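Local coordinates for protein kynurenine formamidase (Bacillus anthracis, PDB 4CO9) that catalyses the zinc-dependent hydrolysis of N-formyl-L-kynurenine to L-kynurenine and formate, a step in the breakdown of tryptophan, at residues L103-H116 / F136-V149. Residues are numbered along the deposited sequence; the frame is centred on the assembly and turned at random.
Sequences LEGVERLLLRTSSH and FLSEKGIRLIGVDV
Two donors grip OD1 of Asp148: Thr113 OG1 at 2.7 Å and Thr113 N at 3.0 Å from it, approaching from opposite faces of the carboxylate plane. The other oxygen, OD2, takes the N-H of Ser114 on its syn lone pair, 2.9 Å from Ser114 N. What turns the carboxylate toward this bend is the first torsion of Asp148, which sets CG between backbone N and carbonyl carbon (chi1 61°). Thr113 OG1 also accepts from Ser115 N, closing an ST turn.

Earlier in both segments, strands 108-112 and 144-147 run parallel as neighbours in the central sheet. Leu109 N donates to Leu144 O, Leu109 O accepts from Gly146 N, and Leu111 N returns to Gly146 O at 2.8 Å. On one face CD1 of Ile145 lies beside the side chain of Leu109, 3.8 Å from its CD2, and also meets CG of Leu111. On the other, Leu110 sets CD2 over Gly146, 3.8 Å from Gly146 CA, where the lack of a side chain makes room.

The Schellman motif at Gly141 ends helix 133-140 and leads into a straight bond (174°) from Arg143 N to Glu107 O. At the solvent-facing edge Lys140 lays CD 3.7 Å from CB of Leu103 and, bent at chi2 and chi4, brings NZ to Glu104 OE2 in a salt bridge, nearly along the C-O axis.

Val147 packs on the zinc ligand Glu175 of strand 172-175, its side chain about 7 Å from a zinc ion. With three donors on its carboxylate, buried Asp148 is probably ionised, and its negative charge would help hold the backbone N-H groups of the turn after strand 108-112.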
loop_
_atom_site.group_PDB
_atom_site.type_symbol
_atom_site.label_atom_id
_atom_site.label_comp_id
_atom_site.label_asym_id
_atom_site.label_seq_id
_atom_site.Cartn_x
_atom_site.Cartn_y
_atom_site.Cartn_z
ATOM N N LEU C 103 22.774 16.648 -6.684
ATOM C CA LEU C 103 21.546 15.866 -6.966
ATOM C C LEU C 103 21.502 15.348 -8.384
ATOM O O LEU C 103 20.435 14.962 -8.862
ATOM C CB LEU C 103 20.327 16.756 -6.738
ATOM C CG LEU C 103 20.089 17.254 -5.318
ATOM C CD1 LEU C 103 19.000 18.316 -5.301
ATOM C CD2 LEU C 103 19.710 16.094 -4.415
ATOM N N GLU C 104 22.645 15.338 -9.072
ATOM C CA GLU C 104 22.668 14.846 -10.443
ATOM C C GLU C 104 22.303 13.361 -10.472
ATOM O O GLU C 104 22.765 12.586 -9.653
ATOM C CB GLU C 104 24.027 15.133 -11.121
ATOM C CG GLU C 104 24.355 16.626 -11.202
ATOM C CD GLU C 104 23.254 17.429 -11.870
ATOM O OE1 GLU C 104 23.011 17.191 -13.068
ATOM O OE2 GLU C 104 22.625 18.293 -11.200
ATOM N N GLY C 105 21.427 12.999 -11.404
ATOM C CA GLY C 105 21.004 11.613 -11.592
ATOM C C GLY C 105 19.959 11.123 -10.595
ATOM O O GLY C 105 19.513 9.983 -10.693
ATOM N N VAL C 106 19.567 11.976 -9.654
ATOM C CA VAL C 106 18.550 11.626 -8.672
ATOM C C VAL C 106 17.157 11.646 -9.316
ATOM O O VAL C 106 16.794 12.580 -10.047
ATOM C CB VAL C 106 18.604 12.581 -7.455
ATOM C CG1 VAL C 106 17.454 12.313 -6.496
ATOM C CG2 VAL C 106 19.939 12.423 -6.742
ATOM N N GLU C 107 16.375 10.603 -9.041
ATOM C CA GLU C 107 15.005 10.468 -9.573
ATOM C C GLU C 107 13.927 10.733 -8.500
ATOM O O GLU C 107 12.795 11.094 -8.821
ATOM C CB GLU C 107 14.809 9.057 -10.152
ATOM C CG GLU C 107 15.726 8.599 -11.302
ATOM C CD GLU C 107 15.764 7.078 -11.434
ATOM O OE1 GLU C 107 14.730 6.406 -11.195
ATOM O OE2 GLU C 107 16.841 6.545 -11.764
ATOM N N ARG C 108 14.263 10.510 -7.233
ATOM C CA ARG C 108 13.315 10.648 -6.122
ATOM C C ARG C 108 14.065 11.262 -4.960
ATOM O O ARG C 108 15.184 10.858 -4.689
ATOM C CB ARG C 108 12.766 9.281 -5.707
ATOM C CG ARG C 108 12.037 8.546 -6.813
ATOM C CD ARG C 108 11.719 7.092 -6.525
ATOM N NE ARG C 108 11.226 6.518 -7.774
ATOM C CZ ARG C 108 11.996 6.149 -8.793
ATOM N NH1 ARG C 108 13.327 6.208 -8.716
ATOM N NH2 ARG C 108 11.423 5.691 -9.901
ATOM N N LEU C 109 13.454 12.228 -4.281
ATOM C CA LEU C 109 14.133 12.950 -3.222
ATOM C C LEU C 109 13.257 13.061 -1.993
ATOM O O LEU C 109 12.119 13.517 -2.089
ATOM C CB LEU C 109 14.512 14.347 -3.727
ATOM C CG LEU C 109 15.267 15.257 -2.771
ATOM C CD1 LEU C 109 16.655 14.691 -2.507
ATOM C CD2 LEU C 109 15.386 16.657 -3.357
ATOM N N LEU C 110 13.770 12.595 -0.855
ATOM C CA LEU C 110 13.081 12.736 0.434
ATOM C C LEU C 110 13.779 13.784 1.271
ATOM O O LEU C 110 15.007 13.760 1.415
ATOM C CB LEU C 110 13.029 11.412 1.196
ATOM C CG LEU C 110 12.513 10.197 0.436
ATOM C CD1 LEU C 110 12.464 8.961 1.313
ATOM C CD2 LEU C 110 11.143 10.460 -0.177
ATOM N N LEU C 111 12.986 14.691 1.833
ATOM C CA LEU C 111 13.473 15.803 2.628
ATOM C C LEU C 111 13.171 15.585 4.105
ATOM O O LEU C 111 12.006 15.506 4.497
ATOM C CB LEU C 111 12.816 17.103 2.159
ATOM C CG LEU C 111 12.870 17.443 0.677
ATOM C CD1 LEU C 111 12.213 18.792 0.411
ATOM C CD2 LEU C 111 14.304 17.469 0.187
ATOM N N ARG C 112 14.226 15.467 4.914
ATOM C CA ARG C 112 14.092 15.419 6.359
ATOM C C ARG C 112 14.120 16.838 6.927
ATOM O O ARG C 112 15.174 17.472 6.965
ATOM C CB ARG C 112 15.218 14.591 7.010
ATOM C CG ARG C 112 14.941 14.265 8.472
ATOM C CD ARG C 112 16.137 13.724 9.264
ATOM N NE ARG C 112 16.712 12.509 8.685
ATOM C CZ ARG C 112 17.695 12.508 7.792
ATOM N NH1 ARG C 112 18.262 13.654 7.395
ATOM N NH2 ARG C 112 18.125 11.362 7.300
ATOM N N THR C 113 12.956 17.345 7.318
ATOM C CA THR C 113 12.879 18.635 8.005
ATOM C C THR C 113 13.078 18.456 9.501
ATOM O O THR C 113 13.510 19.379 10.172
ATOM C CB THR C 113 11.525 19.353 7.787
ATOM O OG1 THR C 113 10.497 18.676 8.516
ATOM C CG2 THR C 113 11.163 19.436 6.312
ATOM N N SER C 114 12.748 17.271 10.011
ATOM C CA SER C 114 12.744 16.985 11.443
ATOM C C SER C 114 11.977 18.043 12.224
ATOM O O SER C 114 12.318 18.340 13.367
ATOM C CB SER C 114 14.175 16.865 11.985
ATOM O OG SER C 114 14.891 15.835 11.307
ATOM N N SER C 115 10.955 18.622 11.600
ATOM C CA SER C 115 10.243 19.756 12.192
ATOM C C SER C 115 9.144 19.311 13.148
ATOM O O SER C 115 8.834 20.016 14.108
ATOM C CB SER C 115 9.684 20.664 11.126
ATOM O OG SER C 115 8.934 21.712 11.717
ATOM N N HIS C 116 8.551 18.148 12.895
ATOM C CA HIS C 116 7.404 17.713 13.682
ATOM C C HIS C 116 7.659 16.323 14.264
ATOM O O HIS C 116 8.111 16.208 15.405
ATOM C CB HIS C 116 6.120 17.775 12.845
ATOM C CG HIS C 116 4.881 17.460 13.625
ATOM N ND1 HIS C 116 4.466 18.215 14.705
ATOM C CD2 HIS C 116 3.964 16.477 13.478
ATOM C CE1 HIS C 116 3.353 17.699 15.195
ATOM N NE2 HIS C 116 3.031 16.641 14.472
ATOM N N PHE C 136 13.476 23.674 -10.787
ATOM C CA PHE C 136 14.810 23.234 -10.375
ATOM C C PHE C 136 14.918 21.712 -10.315
ATOM O O PHE C 136 15.806 21.124 -10.920
ATOM C CB PHE C 136 15.150 23.816 -9.001
ATOM C CG PHE C 136 16.490 23.393 -8.481
ATOM C CD1 PHE C 136 17.649 23.900 -9.044
ATOM C CD2 PHE C 136 16.598 22.485 -7.426
ATOM C CE1 PHE C 136 18.896 23.520 -8.569
ATOM C CE2 PHE C 136 17.844 22.102 -6.947
ATOM C CZ PHE C 136 18.993 22.627 -7.519
ATOM N N LEU C 137 14.015 21.084 -9.570
ATOM C CA LEU C 137 14.026 19.629 -9.418
ATOM C C LEU C 137 13.711 18.908 -10.724
ATOM O O LEU C 137 14.345 17.910 -11.062
ATOM C CB LEU C 137 13.018 19.198 -8.343
ATOM C CG LEU C 137 13.342 19.638 -6.917
ATOM C CD1 LEU C 137 12.229 19.207 -5.978
ATOM C CD2 LEU C 137 14.678 19.092 -6.451
ATOM N N SER C 138 12.728 19.411 -11.441
ATOM C CA SER C 138 12.309 18.823 -12.701
ATOM C C SER C 138 13.421 18.819 -13.733
ATOM O O SER C 138 13.620 17.833 -14.450
ATOM C CB SER C 138 11.104 19.588 -13.248
ATOM O OG SER C 138 10.690 19.088 -14.508
ATOM N N GLU C 139 14.161 19.917 -13.787
ATOM C CA GLU C 139 15.319 20.011 -14.672
ATOM C C GLU C 139 16.341 18.896 -14.380
ATOM O O GLU C 139 17.001 18.400 -15.286
ATOM C CB GLU C 139 16.035 21.349 -14.461
ATOM C CG GLU C 139 16.963 21.793 -15.600
ATOM C CD GLU C 139 18.349 21.190 -15.459
ATOM O OE1 GLU C 139 18.806 21.025 -14.306
ATOM O OE2 GLU C 139 18.981 20.882 -16.491
ATOM N N LYS C 140 16.478 18.519 -13.112
ATOM C CA LYS C 140 17.401 17.440 -12.728
ATOM C C LYS C 140 16.883 16.052 -13.033
ATOM O O LYS C 140 17.646 15.096 -12.957
ATOM C CB LYS C 140 17.745 17.527 -11.243
ATOM C CG LYS C 140 18.378 18.844 -10.879
ATOM C CD LYS C 140 19.348 18.711 -9.735
ATOM C CE LYS C 140 19.973 20.058 -9.433
ATOM N NZ LYS C 140 20.799 20.557 -10.564
ATOM N N GLY C 141 15.596 15.936 -13.358
ATOM C CA GLY C 141 14.983 14.633 -13.631
ATOM C C GLY C 141 14.256 14.034 -12.427
ATOM O O GLY C 141 13.889 12.869 -12.436
ATOM N N ILE C 142 14.046 14.820 -11.382
ATOM C CA ILE C 142 13.391 14.319 -10.182
ATOM C C ILE C 142 11.889 14.208 -10.429
ATOM O O ILE C 142 11.263 15.160 -10.867
ATOM C CB ILE C 142 13.726 15.204 -8.966
ATOM C CG1 ILE C 142 15.191 14.958 -8.586
ATOM C CG2 ILE C 142 12.800 14.909 -7.793
ATOM C CD1 ILE C 142 15.788 15.969 -7.657
ATOM N N ARG C 143 11.337 13.027 -10.141
ATOM C CA ARG C 143 9.940 12.709 -10.414
ATOM C C ARG C 143 9.074 12.604 -9.161
ATOM O O ARG C 143 7.851 12.553 -9.261
ATOM C CB ARG C 143 9.844 11.392 -11.171
ATOM C CG ARG C 143 10.644 11.323 -12.458
ATOM C CD ARG C 143 10.635 9.898 -12.983
ATOM N NE ARG C 143 9.392 9.607 -13.702
ATOM C CZ ARG C 143 8.930 8.389 -13.965
ATOM N NH1 ARG C 143 9.596 7.322 -13.559
ATOM N NH2 ARG C 143 7.790 8.237 -14.632
ATOM N N LEU C 144 9.698 12.550 -7.997
ATOM C CA LEU C 144 8.963 12.432 -6.746
ATOM C C LEU C 144 9.698 13.167 -5.646
ATOM O O LEU C 144 10.909 13.040 -5.495
ATOM C CB LEU C 144 8.793 10.958 -6.369
ATOM C CG LEU C 144 8.226 10.652 -4.980
ATOM C CD1 LEU C 144 6.723 10.829 -4.861
ATOM C CD2 LEU C 144 8.592 9.246 -4.550
ATOM N N ILE C 145 8.932 13.924 -4.869
ATOM C CA ILE C 145 9.424 14.606 -3.694
ATOM C C ILE C 145 8.625 14.109 -2.498
ATOM O O ILE C 145 7.388 13.989 -2.558
ATOM C CB ILE C 145 9.352 16.147 -3.855
ATOM C CG1 ILE C 145 10.133 16.856 -2.758
ATOM C CG2 ILE C 145 7.921 16.668 -3.839
ATOM C CD1 ILE C 145 11.613 16.902 -3.011
ATOM N N GLY C 146 9.348 13.792 -1.422
ATOM C CA GLY C 146 8.731 13.351 -0.181
ATOM C C GLY C 146 9.158 14.246 0.957
ATOM O O GLY C 146 10.305 14.702 0.980
ATOM N N VAL C 147 8.239 14.511 1.879
ATOM C CA VAL C 147 8.514 15.306 3.061
ATOM C C VAL C 147 8.042 14.612 4.341
ATOM O O VAL C 147 7.069 13.845 4.318
ATOM C CB VAL C 147 7.883 16.716 2.967
ATOM C CG1 VAL C 147 8.543 17.501 1.852
ATOM C CG2 VAL C 147 6.378 16.647 2.758
ATOM N N ASP C 148 8.726 14.887 5.451
ATOM C CA ASP C 148 8.362 14.294 6.741
ATOM C C ASP C 148 7.371 15.143 7.530
ATOM O O ASP C 148 7.379 15.133 8.762
ATOM C CB ASP C 148 9.613 13.991 7.576
ATOM C CG ASP C 148 10.428 15.230 7.900
ATOM O OD1 ASP C 148 10.139 16.314 7.349
ATOM O OD2 ASP C 148 11.392 15.108 8.689
ATOM N N VAL C 149 6.513 15.863 6.811
ATOM C CA VAL C 149 5.438 16.669 7.384
ATOM C C VAL C 149 4.172 16.477 6.522
ATOM O O VAL C 149 4.240 15.871 5.456
ATOM C CB VAL C 149 5.823 18.160 7.460
ATOM C CG1 VAL C 149 6.799 18.390 8.600
ATOM C CG2 VAL C 149 6.424 18.629 6.143
HETATM O O HOH W 1 21.123 18.886 -13.646
HETATM O O HOH W 2 20.226 14.824 -13.081
HETATM O O HOH W 3 17.680 12.289 -12.596
HETATM O O HOH W 4 9.031 16.326 10.911
#